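Long-range contacts in ALDH21) (PDB 5N5S), which probably catalyses the NADP(+)-dependent, non-phosphorylating oxidation of D-glyceraldehyde 3-phosphate to 3-phosphoglycerate, as a member of the aldehyde dehydrogenase family: residues V182-P187 / C207-K212; K76-A81 / L242-E247; T138-T143 / F190-V195. All blocks are in the same frame, centred on the assembly; numbering follows the deposited sequence.

Contact 1: residues V182-P187 / C207-K212; sequences VSMVSP and CPFVLK. With NAP (NADP nicotinamide-adenine-dinucleotide phosphate), chain G.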
# COMPACT_ATOMS: atom_id res chain seq x y z
N VAL B 182 -21.46 -6.86 -15.59
CA VAL B 182 -20.74 -5.85 -16.33
C VAL B 182 -21.15 -5.89 -17.81
O VAL B 182 -21.27 -6.97 -18.40
CB VAL B 182 -19.20 -6.03 -16.14
CG1 VAL B 182 -18.40 -4.93 -16.83
CG2 VAL B 182 -18.82 -6.12 -14.66
N SER B 183 -21.37 -4.72 -18.39
CA SER B 183 -21.66 -4.57 -19.81
C SER B 183 -20.36 -4.13 -20.47
O SER B 183 -19.73 -3.16 -20.04
CB SER B 183 -22.75 -3.53 -20.04
OG SER B 183 -23.00 -3.40 -21.43
N MET B 184 -19.95 -4.87 -21.52
CA MET B 184 -18.72 -4.58 -22.24
C MET B 184 -18.98 -4.31 -23.71
O MET B 184 -19.67 -5.07 -24.38
CB MET B 184 -17.71 -5.72 -22.09
CG MET B 184 -17.34 -6.00 -20.68
SD MET B 184 -16.56 -7.59 -20.57
CE MET B 184 -16.10 -7.56 -18.88
N VAL B 185 -18.44 -3.19 -24.18
CA VAL B 185 -18.54 -2.77 -25.58
C VAL B 185 -17.11 -2.43 -26.02
O VAL B 185 -16.47 -1.57 -25.42
CB VAL B 185 -19.55 -1.61 -25.79
CG1 VAL B 185 -19.70 -1.30 -27.27
CG2 VAL B 185 -20.92 -1.94 -25.18
N SER B 186 -16.60 -3.17 -27.02
CA SER B 186 -15.22 -3.05 -27.51
C SER B 186 -15.13 -2.54 -28.97
O SER B 186 -16.10 -2.68 -29.71
CB SER B 186 -14.51 -4.40 -27.36
OG SER B 186 -15.25 -5.45 -27.97
N PRO B 187 -13.98 -1.94 -29.41
CA PRO B 187 -13.90 -1.43 -30.79
C PRO B 187 -13.35 -2.46 -31.80
O PRO B 187 -13.13 -3.62 -31.43
CB PRO B 187 -12.96 -0.23 -30.65
CG PRO B 187 -12.04 -0.62 -29.56
CD PRO B 187 -12.72 -1.67 -28.70
N CYS B 207 -16.89 -11.20 -11.57
CA CYS B 207 -18.02 -10.43 -12.10
C CYS B 207 -18.55 -11.15 -13.34
O CYS B 207 -17.77 -11.35 -14.28
CB CYS B 207 -17.59 -9.01 -12.47
SG CYS B 207 -17.53 -7.85 -11.08
N PRO B 208 -19.86 -11.48 -13.41
CA PRO B 208 -20.38 -12.05 -14.67
C PRO B 208 -20.47 -10.91 -15.70
O PRO B 208 -20.52 -9.74 -15.31
CB PRO B 208 -21.76 -12.61 -14.28
CG PRO B 208 -22.17 -11.81 -13.12
CD PRO B 208 -20.95 -11.28 -12.42
N PHE B 209 -20.42 -11.23 -17.00
CA PHE B 209 -20.45 -10.19 -18.02
C PHE B 209 -21.16 -10.57 -19.32
O PHE B 209 -21.33 -11.75 -19.64
CB PHE B 209 -19.01 -9.71 -18.35
CG PHE B 209 -18.13 -10.76 -18.98
CD1 PHE B 209 -18.12 -10.95 -20.37
CD2 PHE B 209 -17.27 -11.54 -18.20
CE1 PHE B 209 -17.30 -11.91 -20.95
CE2 PHE B 209 -16.44 -12.49 -18.79
CZ PHE B 209 -16.46 -12.67 -20.16
N VAL B 210 -21.55 -9.53 -20.08
CA VAL B 210 -22.17 -9.65 -21.40
C VAL B 210 -21.36 -8.72 -22.30
O VAL B 210 -21.33 -7.50 -22.07
CB VAL B 210 -23.70 -9.38 -21.46
CG1 VAL B 210 -24.26 -9.78 -22.83
CG2 VAL B 210 -24.45 -10.13 -20.36
N LEU B 211 -20.63 -9.31 -23.27
CA LEU B 211 -19.75 -8.59 -24.19
C LEU B 211 -20.33 -8.43 -25.58
O LEU B 211 -20.73 -9.42 -26.21
CB LEU B 211 -18.33 -9.24 -24.23
CG LEU B 211 -17.37 -8.83 -25.37
CD1 LEU B 211 -16.52 -7.65 -25.01
CD2 LEU B 211 -16.48 -9.97 -25.74
N LYS B 212 -20.38 -7.17 -26.07
CA LYS B 212 -20.82 -6.80 -27.40
C LYS B 212 -19.57 -6.35 -28.17
O LYS B 212 -19.17 -5.18 -28.08
CB LYS B 212 -21.90 -5.71 -27.35
CG LYS B 212 -22.47 -5.32 -28.72
CD LYS B 212 -22.11 -3.87 -29.02
CE LYS B 212 -22.29 -3.47 -30.46
NZ LYS B 212 -21.25 -4.08 -31.34
PA NAP G . -17.02 3.04 -32.37
O1A NAP G . -17.51 4.11 -31.47
O2A NAP G . -17.54 3.14 -33.80
O5B NAP G . -17.51 1.60 -31.87
C5B NAP G . -17.07 0.87 -30.71
C4B NAP G . -18.14 -0.12 -30.34
O4B NAP G . -19.36 0.57 -29.97
C3B NAP G . -18.55 -1.13 -31.42
O3B NAP G . -18.70 -2.42 -30.84
C2B NAP G . -19.87 -0.57 -31.94
O2B NAP G . -20.74 -1.49 -32.63
C1B NAP G . -20.46 -0.01 -30.65
N9A NAP G . -21.55 0.96 -30.67
C8A NAP G . -21.65 2.10 -31.43
N7A NAP G . -22.72 2.81 -31.19
C5A NAP G . -23.38 2.10 -30.20
C6A NAP G . -24.57 2.34 -29.49
N6A NAP G . -25.33 3.42 -29.66
N1A NAP G . -24.94 1.43 -28.55
C2A NAP G . -24.16 0.36 -28.35
N3A NAP G . -23.02 0.03 -28.96
C4A NAP G . -22.67 0.95 -29.87
O3 NAP G . -15.44 2.82 -32.54
PN NAP G . -14.52 1.96 -33.52
O1N NAP G . -14.60 2.52 -34.88
O2N NAP G . -14.81 0.52 -33.32
O5D NAP G . -13.08 2.30 -32.91
C5D NAP G . -12.42 3.56 -33.20
C4D NAP G . -12.43 4.50 -32.01
O4D NAP G . -12.04 3.78 -30.81
C3D NAP G . -11.43 5.65 -32.10
O3D NAP G . -11.98 6.87 -31.60
C2D NAP G . -10.28 5.13 -31.23
O2D NAP G . -9.40 6.12 -30.72
C1D NAP G . -11.10 4.52 -30.06
N1N NAP G . -10.25 3.55 -29.26
C2N NAP G . -9.96 3.81 -27.90
C3N NAP G . -9.07 2.98 -27.24
C7N NAP G . -8.55 3.20 -25.83
O7N NAP G . -7.88 2.31 -25.27
N7N NAP G . -8.88 4.35 -25.21
C4N NAP G . -8.52 1.90 -27.93
C5N NAP G . -8.84 1.66 -29.26
C6N NAP G . -9.71 2.49 -29.90
P2B NAP G . -20.61 -1.90 -34.18
O1X NAP G . -19.29 -1.56 -34.82
O2X NAP G . -21.83 -1.24 -34.88
O3X NAP G . -20.85 -3.40 -34.05
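Val182 to Val185 pair in parallel register with Phe209 to Lys212, the two strands of a beta-alpha-beta unit in the NADP-binding sheet. The ladder is tight along the strands: Val210 N gives to Val182 O, Met184 N to Val210 O at 3.0 Å, and Lys212 N to Met184 O at 2.8 Å, almost straight at 176°. On the face of Met184, Phe209 and Leu211, which helix 193-205 covers, long apolar chains fill the interface. The extended Met184 chain lays SD 4.3 Å from the centroid of the Phe209 ring, an oblique Met-aromatic contact, while Leu211 CD1 packs 3.7 Å from Met184 CB. Toward the cofactor the pairing slackens: Ser186 N reaches Lys212 O only weakly, at 3.4 Å, and the strand gives way to loop. Here a long, charged side chain suits the place. Lys212 sends its aliphatic part past Val185 CG1 and brings NZ to the adenosine ribose and its 2'-phosphate. A methionine here would probably leave the phosphate without one of its positive mates and Val244 O without this donor. The adenosine ribose is gripped from both segments, its O3B giving to Ser186 O at 2.8 Å and accepting from Lys212 NZ at 3.1 Å.

Contact 2: residues K76-A81 / L242-E247; sequences KDIDDA and LPVSRE. With NAP (NADP nicotinamide-adenine-dinucleotide phosphate), chain G.
Ile78 and Leu242 mark the nearest approach of the two backbones, 7.4 Å between their CA atoms, where a turn of helix meets an irregular loop and no hydrogen bond passes across. Side chains therefore carry the contact, and Leu242 does most of the work. With CG anti to its carbonyl carbon (chi1 -43°), it sends the single methyl CD1 down onto the helix, 3.7 Å from Ala81 CB and 3.8 Å from Ile78 CA. Alanine suits this point because its short side chain lets the leucine methyl settle close to the helix backbone. The branched leucine and Ile78 lie at a slant to each other. Farther along, Ile78 CD1 and Val244 CG2 meet tip to tip at 4.2 Å, a looser touch.

Just beyond the patch the loop turns polar and takes up NADP. Arg246 donates from NE to O2X of the 2'-phosphate at 2.9 Å and from NH1 to O2A of the diphosphate at 2.8 Å; its backbone N also reaches O2X. C8A of the adenine sits over the centre of one face of its guanidinium, 3.4 Å above the plane, the base standing at about 57° to it. A flat, multiply donating cation is well suited to bridging two phosphates while the edge of the base rests on its face, and the bonds and the adenine carbon fix its rotation.

Asp77 turns to Arg53 in a salt bridge and also accepts from Thr74 N near the helix start. Around the patch, strand 38-44 brings Ile42 onto Leu242 and Leu44 onto Ala81, Val210 of strand 209-212 touches both Ala81 and Leu242, and Met251 and Phe252 of helix 251-254 close over Ile78, so that helix 75-94 lies on the face of the nucleotide-binding sheet to which Val210 points.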
# COMPACT_ATOMS: atom_id res chain seq x y z
N LYS B 76 -34.29 -10.81 -27.61
CA LYS B 76 -34.54 -11.83 -26.58
C LYS B 76 -33.22 -12.43 -26.10
O LYS B 76 -33.06 -12.61 -24.90
CB LYS B 76 -35.50 -12.93 -27.08
CG LYS B 76 -35.88 -13.92 -25.97
CD LYS B 76 -36.84 -15.01 -26.42
CE LYS B 76 -37.44 -15.76 -25.26
NZ LYS B 76 -36.44 -16.52 -24.47
N ASP B 77 -32.26 -12.69 -27.03
CA ASP B 77 -30.93 -13.22 -26.73
C ASP B 77 -30.18 -12.32 -25.78
O ASP B 77 -29.55 -12.81 -24.85
CB ASP B 77 -30.10 -13.43 -28.01
CG ASP B 77 -30.42 -14.67 -28.83
OD1 ASP B 77 -30.75 -15.71 -28.21
OD2 ASP B 77 -30.27 -14.61 -30.07
N ILE B 78 -30.27 -10.99 -25.99
CA ILE B 78 -29.63 -10.00 -25.14
C ILE B 78 -30.30 -9.99 -23.76
O ILE B 78 -29.59 -10.09 -22.75
CB ILE B 78 -29.53 -8.59 -25.80
CG1 ILE B 78 -28.81 -8.69 -27.17
CG2 ILE B 78 -28.81 -7.60 -24.88
CD1 ILE B 78 -29.05 -7.52 -28.13
N ASP B 79 -31.65 -9.94 -23.72
CA ASP B 79 -32.42 -9.95 -22.47
C ASP B 79 -32.15 -11.22 -21.63
O ASP B 79 -32.04 -11.12 -20.40
CB ASP B 79 -33.94 -9.79 -22.76
CG ASP B 79 -34.77 -9.54 -21.51
OD1 ASP B 79 -34.74 -8.40 -21.00
OD2 ASP B 79 -35.46 -10.48 -21.06
N ASP B 80 -32.03 -12.39 -22.30
CA ASP B 80 -31.75 -13.68 -21.68
C ASP B 80 -30.33 -13.77 -21.14
O ASP B 80 -30.11 -14.40 -20.11
CB ASP B 80 -32.02 -14.83 -22.66
CG ASP B 80 -33.49 -15.06 -23.02
OD1 ASP B 80 -34.38 -14.45 -22.36
OD2 ASP B 80 -33.75 -15.84 -23.97
N ALA B 81 -29.37 -13.12 -21.85
CA ALA B 81 -27.95 -13.07 -21.47
C ALA B 81 -27.76 -12.24 -20.21
O ALA B 81 -26.92 -12.59 -19.37
CB ALA B 81 -27.13 -12.46 -22.60
N LEU B 242 -22.21 -11.48 -27.60
CA LEU B 242 -23.24 -11.23 -28.60
C LEU B 242 -22.85 -10.12 -29.59
O LEU B 242 -23.10 -8.93 -29.33
CB LEU B 242 -24.61 -10.95 -27.93
CG LEU B 242 -25.02 -11.84 -26.75
CD1 LEU B 242 -26.12 -11.20 -25.96
CD2 LEU B 242 -25.43 -13.23 -27.21
N PRO B 243 -22.22 -10.48 -30.73
CA PRO B 243 -21.86 -9.46 -31.73
C PRO B 243 -23.10 -9.02 -32.51
O PRO B 243 -23.61 -9.75 -33.37
CB PRO B 243 -20.82 -10.16 -32.61
CG PRO B 243 -20.70 -11.58 -32.10
CD PRO B 243 -21.86 -11.83 -31.20
N VAL B 244 -23.62 -7.84 -32.15
CA VAL B 244 -24.79 -7.21 -32.77
C VAL B 244 -24.42 -5.84 -33.28
O VAL B 244 -23.43 -5.26 -32.83
CB VAL B 244 -26.05 -7.16 -31.84
CG1 VAL B 244 -26.68 -8.53 -31.68
CG2 VAL B 244 -25.74 -6.52 -30.48
N SER B 245 -25.21 -5.31 -34.23
CA SER B 245 -24.97 -3.97 -34.76
C SER B 245 -25.39 -2.94 -33.70
O SER B 245 -26.20 -3.26 -32.81
CB SER B 245 -25.74 -3.77 -36.06
OG SER B 245 -25.12 -2.76 -36.85
N ARG B 246 -24.82 -1.73 -33.77
CA ARG B 246 -25.06 -0.62 -32.84
C ARG B 246 -26.54 -0.24 -32.64
O ARG B 246 -26.90 0.23 -31.56
CB ARG B 246 -24.24 0.62 -33.24
CG ARG B 246 -24.39 1.13 -34.67
CD ARG B 246 -23.35 2.19 -34.98
NE ARG B 246 -21.99 1.63 -35.05
CZ ARG B 246 -20.88 2.33 -34.83
NH1 ARG B 246 -19.70 1.74 -34.89
NH2 ARG B 246 -20.94 3.62 -34.52
N GLU B 247 -27.38 -0.46 -33.67
CA GLU B 247 -28.82 -0.17 -33.65
C GLU B 247 -29.60 -1.15 -32.75
O GLU B 247 -30.71 -0.82 -32.31
CB GLU B 247 -29.37 -0.23 -35.09
CG GLU B 247 -30.49 0.75 -35.37
CD GLU B 247 -30.48 1.35 -36.76
OE1 GLU B 247 -31.47 1.14 -37.50
OE2 GLU B 247 -29.49 2.03 -37.12
PA NAP G . -17.02 3.04 -32.37
O1A NAP G . -17.51 4.11 -31.47
O2A NAP G . -17.54 3.14 -33.80
O5B NAP G . -17.51 1.60 -31.87
C5B NAP G . -17.07 0.87 -30.71
C4B NAP G . -18.14 -0.12 -30.34
O4B NAP G . -19.36 0.57 -29.97
C3B NAP G . -18.55 -1.13 -31.42
O3B NAP G . -18.70 -2.42 -30.84
C2B NAP G . -19.87 -0.57 -31.94
O2B NAP G . -20.74 -1.49 -32.63
C1B NAP G . -20.46 -0.01 -30.65
N9A NAP G . -21.55 0.96 -30.67
C8A NAP G . -21.65 2.10 -31.43
N7A NAP G . -22.72 2.81 -31.19
C5A NAP G . -23.38 2.10 -30.20
C6A NAP G . -24.57 2.34 -29.49
N6A NAP G . -25.33 3.42 -29.66
N1A NAP G . -24.94 1.43 -28.55
C2A NAP G . -24.16 0.36 -28.35
N3A NAP G . -23.02 0.03 -28.96
C4A NAP G . -22.67 0.95 -29.87
O3 NAP G . -15.44 2.82 -32.54
PN NAP G . -14.52 1.96 -33.52
O1N NAP G . -14.60 2.52 -34.88
O2N NAP G . -14.81 0.52 -33.32
O5D NAP G . -13.08 2.30 -32.91
C5D NAP G . -12.42 3.56 -33.20
C4D NAP G . -12.43 4.50 -32.01
O4D NAP G . -12.04 3.78 -30.81
C3D NAP G . -11.43 5.65 -32.10
O3D NAP G . -11.98 6.87 -31.60
C2D NAP G . -10.28 5.13 -31.23
O2D NAP G . -9.40 6.12 -30.72
C1D NAP G . -11.10 4.52 -30.06
N1N NAP G . -10.25 3.55 -29.26
C2N NAP G . -9.96 3.81 -27.90
C3N NAP G . -9.07 2.98 -27.24
C7N NAP G . -8.55 3.20 -25.83
O7N NAP G . -7.88 2.31 -25.27
N7N NAP G . -8.88 4.35 -25.21
C4N NAP G . -8.52 1.90 -27.93
C5N NAP G . -8.84 1.66 -29.26
C6N NAP G . -9.71 2.49 -29.90
P2B NAP G . -20.61 -1.90 -34.18
O1X NAP G . -19.29 -1.56 -34.82
O2X NAP G . -21.83 -1.24 -34.88
O3X NAP G . -20.85 -3.40 -34.05

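Contact 3: residues T138-T143 / F190-V195; sequences TRTIDT and FPLNLV. With NAP (NADP nicotinamide-adenine-dinucleotide phosphate), chain G.
Thr140 meets Leu192 and Asn193 where one helix packs against the start of another. Its OG1 lies 3.5 Å from Leu192 CD2 and 3.4 Å from Asn193 CA, while its methyl CG2 comes to 3.7 Å from Leu192 CG, the two side chains crossing at about a right angle. Threonine fits because it offers a methyl to the leucine and a hydroxyl that its own helix satisfies, through Glu136 O. Beside it, the Asn193 amide lies over one face of the Arg139 guanidinium, the two planes 45° apart; CG anti to the backbone N (chi1 -164°) carries the amide across to the helix. Thr143 OG1 donates to Arg139 O at 2.8 Å, and that oxygen also accepts from Thr143 N on the opposite face of its plane.

A second shell sets these groups. Glu136 OE2 accepts from both Leu192 N and Asn193 N, joining the two helices, and Asp477 holds the Arg139 guanidinium in a salt bridge. Asp142 pairs with Arg166 of a second subunit. Leu194 CD1 lies 3.4 Å from C5N of the nicotinamide. Arg139 belongs, with Asn189, Arg475 and Cys320, to the succinate site, which probably marks the substrate pocket of this aldehyde dehydrogenase.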
# COMPACT_ATOMS: atom_id res chain seq x y z
N THR B 138 0.38 -11.84 -28.21
CA THR B 138 1.40 -11.83 -27.15
C THR B 138 0.97 -10.89 -26.00
O THR B 138 1.11 -11.25 -24.83
CB THR B 138 2.78 -11.48 -27.74
OG1 THR B 138 3.11 -12.46 -28.74
CG2 THR B 138 3.90 -11.46 -26.68
N ARG B 139 0.44 -9.69 -26.36
CA ARG B 139 -0.08 -8.66 -25.45
C ARG B 139 -1.27 -9.19 -24.65
O ARG B 139 -1.40 -8.89 -23.46
CB ARG B 139 -0.53 -7.43 -26.26
CG ARG B 139 0.58 -6.45 -26.58
CD ARG B 139 0.40 -5.15 -25.81
NE ARG B 139 -0.16 -4.08 -26.63
CZ ARG B 139 -0.64 -2.94 -26.14
NH1 ARG B 139 -1.13 -2.01 -26.95
NH2 ARG B 139 -0.64 -2.72 -24.83
N THR B 140 -2.15 -9.98 -25.32
CA THR B 140 -3.36 -10.59 -24.74
C THR B 140 -2.97 -11.66 -23.72
O THR B 140 -3.59 -11.74 -22.66
CB THR B 140 -4.29 -11.09 -25.86
OG1 THR B 140 -4.61 -10.00 -26.72
CG2 THR B 140 -5.58 -11.71 -25.33
N ILE B 141 -1.93 -12.47 -24.04
CA ILE B 141 -1.39 -13.51 -23.16
C ILE B 141 -0.90 -12.87 -21.85
O ILE B 141 -1.25 -13.35 -20.76
CB ILE B 141 -0.31 -14.37 -23.89
CG1 ILE B 141 -0.97 -15.29 -24.95
CG2 ILE B 141 0.53 -15.20 -22.89
CD1 ILE B 141 -0.02 -15.84 -26.06
N ASP B 142 -0.17 -11.74 -21.95
CA ASP B 142 0.33 -10.98 -20.81
C ASP B 142 -0.81 -10.39 -19.97
O ASP B 142 -0.71 -10.40 -18.74
CB ASP B 142 1.30 -9.87 -21.26
CG ASP B 142 2.63 -10.35 -21.85
OD1 ASP B 142 3.07 -11.47 -21.49
OD2 ASP B 142 3.25 -9.59 -22.63
N THR B 143 -1.89 -9.91 -20.62
CA THR B 143 -3.07 -9.31 -19.99
C THR B 143 -3.79 -10.33 -19.08
O THR B 143 -4.16 -9.99 -17.96
CB THR B 143 -3.97 -8.67 -21.08
OG1 THR B 143 -3.21 -7.65 -21.74
CG2 THR B 143 -5.27 -8.06 -20.53
N PHE B 190 -8.36 -3.21 -31.99
CA PHE B 190 -7.66 -4.27 -31.24
C PHE B 190 -8.77 -5.19 -30.77
O PHE B 190 -9.25 -5.04 -29.64
CB PHE B 190 -6.82 -3.72 -30.08
CG PHE B 190 -5.59 -2.95 -30.48
CD1 PHE B 190 -5.67 -1.60 -30.80
CD2 PHE B 190 -4.35 -3.56 -30.48
CE1 PHE B 190 -4.53 -0.88 -31.15
CE2 PHE B 190 -3.20 -2.85 -30.82
CZ PHE B 190 -3.30 -1.51 -31.16
N PRO B 191 -9.27 -6.08 -31.66
CA PRO B 191 -10.42 -6.91 -31.29
C PRO B 191 -10.15 -8.00 -30.26
O PRO B 191 -11.10 -8.67 -29.83
CB PRO B 191 -10.92 -7.48 -32.62
CG PRO B 191 -9.79 -7.40 -33.53
CD PRO B 191 -8.83 -6.36 -33.05
N LEU B 192 -8.90 -8.19 -29.86
CA LEU B 192 -8.56 -9.21 -28.88
C LEU B 192 -8.04 -8.59 -27.59
O LEU B 192 -8.61 -8.86 -26.53
CB LEU B 192 -7.56 -10.23 -29.47
CG LEU B 192 -7.22 -11.45 -28.62
CD1 LEU B 192 -8.40 -12.41 -28.52
CD2 LEU B 192 -5.99 -12.15 -29.15
N ASN B 193 -6.99 -7.77 -27.67
CA ASN B 193 -6.36 -7.14 -26.51
C ASN B 193 -7.29 -6.21 -25.74
O ASN B 193 -7.26 -6.23 -24.51
CB ASN B 193 -5.05 -6.44 -26.89
CG ASN B 193 -4.16 -6.09 -25.71
OD1 ASN B 193 -3.75 -6.95 -24.93
ND2 ASN B 193 -3.81 -4.82 -25.59
N LEU B 194 -8.15 -5.43 -26.44
CA LEU B 194 -9.08 -4.51 -25.76
C LEU B 194 -10.28 -5.22 -25.13
O LEU B 194 -10.85 -4.70 -24.17
CB LEU B 194 -9.50 -3.35 -26.66
CG LEU B 194 -8.36 -2.38 -26.98
CD1 LEU B 194 -8.72 -1.53 -28.14
CD2 LEU B 194 -7.96 -1.54 -25.78
N VAL B 195 -10.61 -6.42 -25.63
CA VAL B 195 -11.65 -7.28 -25.06
C VAL B 195 -11.01 -7.90 -23.78
O VAL B 195 -11.65 -7.93 -22.72
CB VAL B 195 -12.08 -8.36 -26.08
CG1 VAL B 195 -12.86 -9.49 -25.42
CG2 VAL B 195 -12.90 -7.73 -27.21
PA NAP G . -17.02 3.04 -32.37
O1A NAP G . -17.51 4.11 -31.47
O2A NAP G . -17.54 3.14 -33.80
O5B NAP G . -17.51 1.60 -31.87
C5B NAP G . -17.07 0.87 -30.71
C4B NAP G . -18.14 -0.12 -30.34
O4B NAP G . -19.36 0.57 -29.97
C3B NAP G . -18.55 -1.13 -31.42
O3B NAP G . -18.70 -2.42 -30.84
C2B NAP G . -19.87 -0.57 -31.94
O2B NAP G . -20.74 -1.49 -32.63
C1B NAP G . -20.46 -0.01 -30.65
N9A NAP G . -21.55 0.96 -30.67
C8A NAP G . -21.65 2.10 -31.43
N7A NAP G . -22.72 2.81 -31.19
C5A NAP G . -23.38 2.10 -30.20
C6A NAP G . -24.57 2.34 -29.49
N6A NAP G . -25.33 3.42 -29.66
N1A NAP G . -24.94 1.43 -28.55
C2A NAP G . -24.16 0.36 -28.35
N3A NAP G . -23.02 0.03 -28.96
C4A NAP G . -22.67 0.95 -29.87
O3 NAP G . -15.44 2.82 -32.54
PN NAP G . -14.52 1.96 -33.52
O1N NAP G . -14.60 2.52 -34.88
O2N NAP G . -14.81 0.52 -33.32
O5D NAP G . -13.08 2.30 -32.91
C5D NAP G . -12.42 3.56 -33.20
C4D NAP G . -12.43 4.50 -32.01
O4D NAP G . -12.04 3.78 -30.81
C3D NAP G . -11.43 5.65 -32.10
O3D NAP G . -11.98 6.87 -31.60
C2D NAP G . -10.28 5.13 -31.23
O2D NAP G . -9.40 6.12 -30.72
C1D NAP G . -11.10 4.52 -30.06
N1N NAP G . -10.25 3.55 -29.26
C2N NAP G . -9.96 3.81 -27.90
C3N NAP G . -9.07 2.98 -27.24
C7N NAP G . -8.55 3.20 -25.83
O7N NAP G . -7.88 2.31 -25.27
N7N NAP G . -8.88 4.35 -25.21
C4N NAP G . -8.52 1.90 -27.93
C5N NAP G . -8.84 1.66 -29.26
C6N NAP G . -9.71 2.49 -29.90
P2B NAP G . -20.61 -1.90 -34.18
O1X NAP G . -19.29 -1.56 -34.82
O2X NAP G . -21.83 -1.24 -34.88
O3X NAP G . -20.85 -3.40 -34.05

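In the fold
From the N terminus, residues 76-81 come first, and contact 2 waits until 242-247 to close its loop, the widest of the three, with 160 residues between its segments. The other two contacts fall within that span. Contact 3 opens at 138-143 and closes at 190-195; contact 1 opens at 182-187, before that closure, and ends at 207-212, so the two cross. Contact 1 touches each of the others, whereas contacts 2 and 3 stay about 10 Å apart at their nearest atoms. Contact 2 ties helix 75-94 to the loop after strand 239-241, contact 3 ties helix 130-151 to helix 193-205, and contact 1 joins the two strands of the NADP-binding sheet that helix 193-205 connects.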